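Local coordinates for RNA-dependent RNA polymerase (Toscana virus, PDB 6QW0), which probably cleaves capped host RNAs through its manganese-dependent cap-snatching endonuclease domain, supplying primers for viral transcription, at residues A[95-100]-A[114-119]. Sequence-based numbering, arbitrary orientation.
With MN3 (manganese (III) ion), chain C.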
loop_
_atom_site.group_PDB
_atom_site.type_symbol
_atom_site.label_atom_id
_atom_site.label_comp_id
_atom_site.label_asym_id
_atom_site.label_seq_id
_atom_site.Cartn_x
_atom_site.Cartn_y
_atom_site.Cartn_z
ATOM N N VAL A 95 -9.994 15.350 2.491
ATOM C CA VAL A 95 -10.646 16.629 2.206
ATOM C C VAL A 95 -10.345 17.092 0.788
ATOM O O VAL A 95 -11.143 17.822 0.182
ATOM C CB VAL A 95 -10.237 17.686 3.256
ATOM C CG1 VAL A 95 -8.815 18.229 2.989
ATOM C CG2 VAL A 95 -11.245 18.832 3.288
ATOM N N GLU A 96 -9.204 16.681 0.221
ATOM C CA GLU A 96 -8.902 17.063 -1.149
ATOM C C GLU A 96 -9.808 16.371 -2.152
ATOM O O GLU A 96 -9.980 16.876 -3.265
ATOM C CB GLU A 96 -7.438 16.757 -1.465
ATOM C CG GLU A 96 -6.477 17.299 -0.425
ATOM C CD GLU A 96 -5.052 16.881 -0.701
ATOM O OE1 GLU A 96 -4.668 16.864 -1.889
ATOM O OE2 GLU A 96 -4.328 16.549 0.263
ATOM N N VAL A 97 -10.396 15.236 -1.791
ATOM C CA VAL A 97 -11.256 14.495 -2.696
ATOM C C VAL A 97 -12.731 14.769 -2.423
ATOM O O VAL A 97 -13.533 14.830 -3.355
ATOM C CB VAL A 97 -10.940 12.986 -2.588
ATOM C CG1 VAL A 97 -11.920 12.165 -3.404
ATOM C CG2 VAL A 97 -9.517 12.719 -3.051
ATOM N N PHE A 98 -13.114 14.927 -1.149
ATOM C CA PHE A 98 -14.522 15.022 -0.776
ATOM C C PHE A 98 -14.967 16.400 -0.308
ATOM O O PHE A 98 -16.177 16.653 -0.282
ATOM C CB PHE A 98 -14.845 14.015 0.341
ATOM C CG PHE A 98 -14.782 12.580 -0.103
ATOM C CD1 PHE A 98 -15.844 12.003 -0.779
ATOM C CD2 PHE A 98 -13.654 11.817 0.145
ATOM C CE1 PHE A 98 -15.782 10.686 -1.198
ATOM C CE2 PHE A 98 -13.586 10.505 -0.271
ATOM C CZ PHE A 98 -14.659 9.938 -0.943
ATOM N N GLY A 99 -14.043 17.283 0.073
ATOM C CA GLY A 99 -14.423 18.469 0.822
ATOM C C GLY A 99 -14.826 18.124 2.243
ATOM O O GLY A 99 -14.922 16.944 2.588
ATOM N N VAL A 100 -15.076 19.131 3.080
ATOM C CA VAL A 100 -15.438 18.871 4.468
ATOM C C VAL A 100 -16.870 18.350 4.535
ATOM O O VAL A 100 -17.683 18.583 3.636
ATOM C CB VAL A 100 -15.271 20.137 5.327
ATOM C CG1 VAL A 100 -13.852 20.697 5.191
ATOM C CG2 VAL A 100 -16.286 21.174 4.916
ATOM N N ASP A 114 -2.936 5.602 2.135
ATOM C CA ASP A 114 -1.860 5.519 1.143
ATOM C C ASP A 114 -2.346 5.844 -0.267
ATOM O O ASP A 114 -1.585 6.390 -1.075
ATOM C CB ASP A 114 -1.223 4.131 1.161
ATOM C CG ASP A 114 -0.268 3.950 2.324
ATOM O OD1 ASP A 114 0.647 4.784 2.479
ATOM O OD2 ASP A 114 -0.446 3.003 3.114
HETATM N N MSE A 115 -3.587 5.494 -0.596
HETATM C CA MSE A 115 -4.143 5.821 -1.906
HETATM C C MSE A 115 -5.622 6.189 -1.775
HETATM O O MSE A 115 -6.356 5.538 -1.025
HETATM C CB MSE A 115 -3.997 4.660 -2.898
HETATM C CG MSE A 115 -2.618 3.970 -2.978
HETATM SE SE MSE A 115 -2.604 2.618 -4.361
HETATM C CE MSE A 115 -2.527 3.842 -5.896
ATOM N N ILE A 116 -6.043 7.238 -2.491
ATOM C CA ILE A 116 -7.460 7.544 -2.722
ATOM C C ILE A 116 -7.616 7.694 -4.231
ATOM O O ILE A 116 -7.101 8.654 -4.824
ATOM C CB ILE A 116 -7.934 8.814 -1.993
ATOM C CG1 ILE A 116 -7.621 8.747 -0.498
ATOM C CG2 ILE A 116 -9.444 9.024 -2.202
ATOM C CD1 ILE A 116 -7.922 10.048 0.266
ATOM N N ILE A 117 -8.311 6.752 -4.854
ATOM C CA ILE A 117 -8.420 6.665 -6.306
ATOM C C ILE A 117 -9.866 6.939 -6.709
ATOM O O ILE A 117 -10.783 6.226 -6.290
ATOM C CB ILE A 117 -7.974 5.288 -6.815
ATOM C CG1 ILE A 117 -6.569 4.956 -6.295
ATOM C CG2 ILE A 117 -8.029 5.239 -8.331
ATOM C CD1 ILE A 117 -6.219 3.486 -6.405
ATOM N N GLU A 118 -10.064 7.942 -7.560
ATOM C CA GLU A 118 -11.380 8.331 -8.048
ATOM C C GLU A 118 -11.533 7.862 -9.494
ATOM O O GLU A 118 -10.637 8.085 -10.314
ATOM C CB GLU A 118 -11.540 9.852 -7.919
ATOM C CG GLU A 118 -12.695 10.496 -8.661
ATOM C CD GLU A 118 -13.467 11.486 -7.793
ATOM O OE1 GLU A 118 -12.830 12.305 -7.098
ATOM O OE2 GLU A 118 -14.715 11.440 -7.800
ATOM N N THR A 119 -12.658 7.215 -9.807
ATOM C CA THR A 119 -12.954 6.751 -11.161
ATOM C C THR A 119 -14.028 7.622 -11.810
ATOM O O THR A 119 -14.800 8.305 -11.131
ATOM C CB THR A 119 -13.416 5.284 -11.171
ATOM O OG1 THR A 119 -14.697 5.164 -10.541
ATOM C CG2 THR A 119 -12.415 4.396 -10.448
HETATM MN MN MN3 C . 0.427 2.772 5.178
HETATM O O HOH W 1 1.106 4.890 5.982
HETATM O O HOH W 2 1.036 2.648 7.454
#
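V97, near the end of helix 94-98, sets its two methyl groups against I116 and E118 of strand 115-118, and the contact rests on this one valine. With chi1 at 174°, V97 CG1 lies anti to the backbone N and CG2 beside it, a rotation that splits the methyls between E118 and I116. V97 CG2 meets I116 CG2 at 3.8 Å, an apolar contact in which the two side chains run past one another, pointing opposite ways, and meet along their flanks. I116 presents this branch because its chi1 of -54° sets CG1 beside the backbone N and leaves CG2 anti to it. V97 CG1 lies 3.8 Å from E118 OE1, a van der Waals approach to a carboxylate whose OE2 forms a salt bridge with K161. Both hold for one of two modelled conformers of E118, so this half of the contact is less certain than V97–I116. No hydrogen bond joins the segments, and a V97–I116 CA separation of 7.9 Å shows that side chains alone bridge the gap. V97 CG1 also lies over one face of the F98 ring, 3.9 Å above its plane and displaced to one side, while both F98 and I116 touch V124 of the neighbouring strand.

The strand belongs to the mixed sheet of a PD-(D/E)XK nuclease fold, pairing antiparallel with strand 124-131. Just before and at its start, D114 and M115 (a selenomethionine) both face V127, a classic beta bulge, and D114 OD2 binds manganese at 2.3 Å. H79, E128, the carbonyl oxygen of F129 and two waters complete this site. Beyond the helix, G99 takes a positive phi (72°), and a backbone hydrogen bond still links G99 N to V95 O at 3.0 Å.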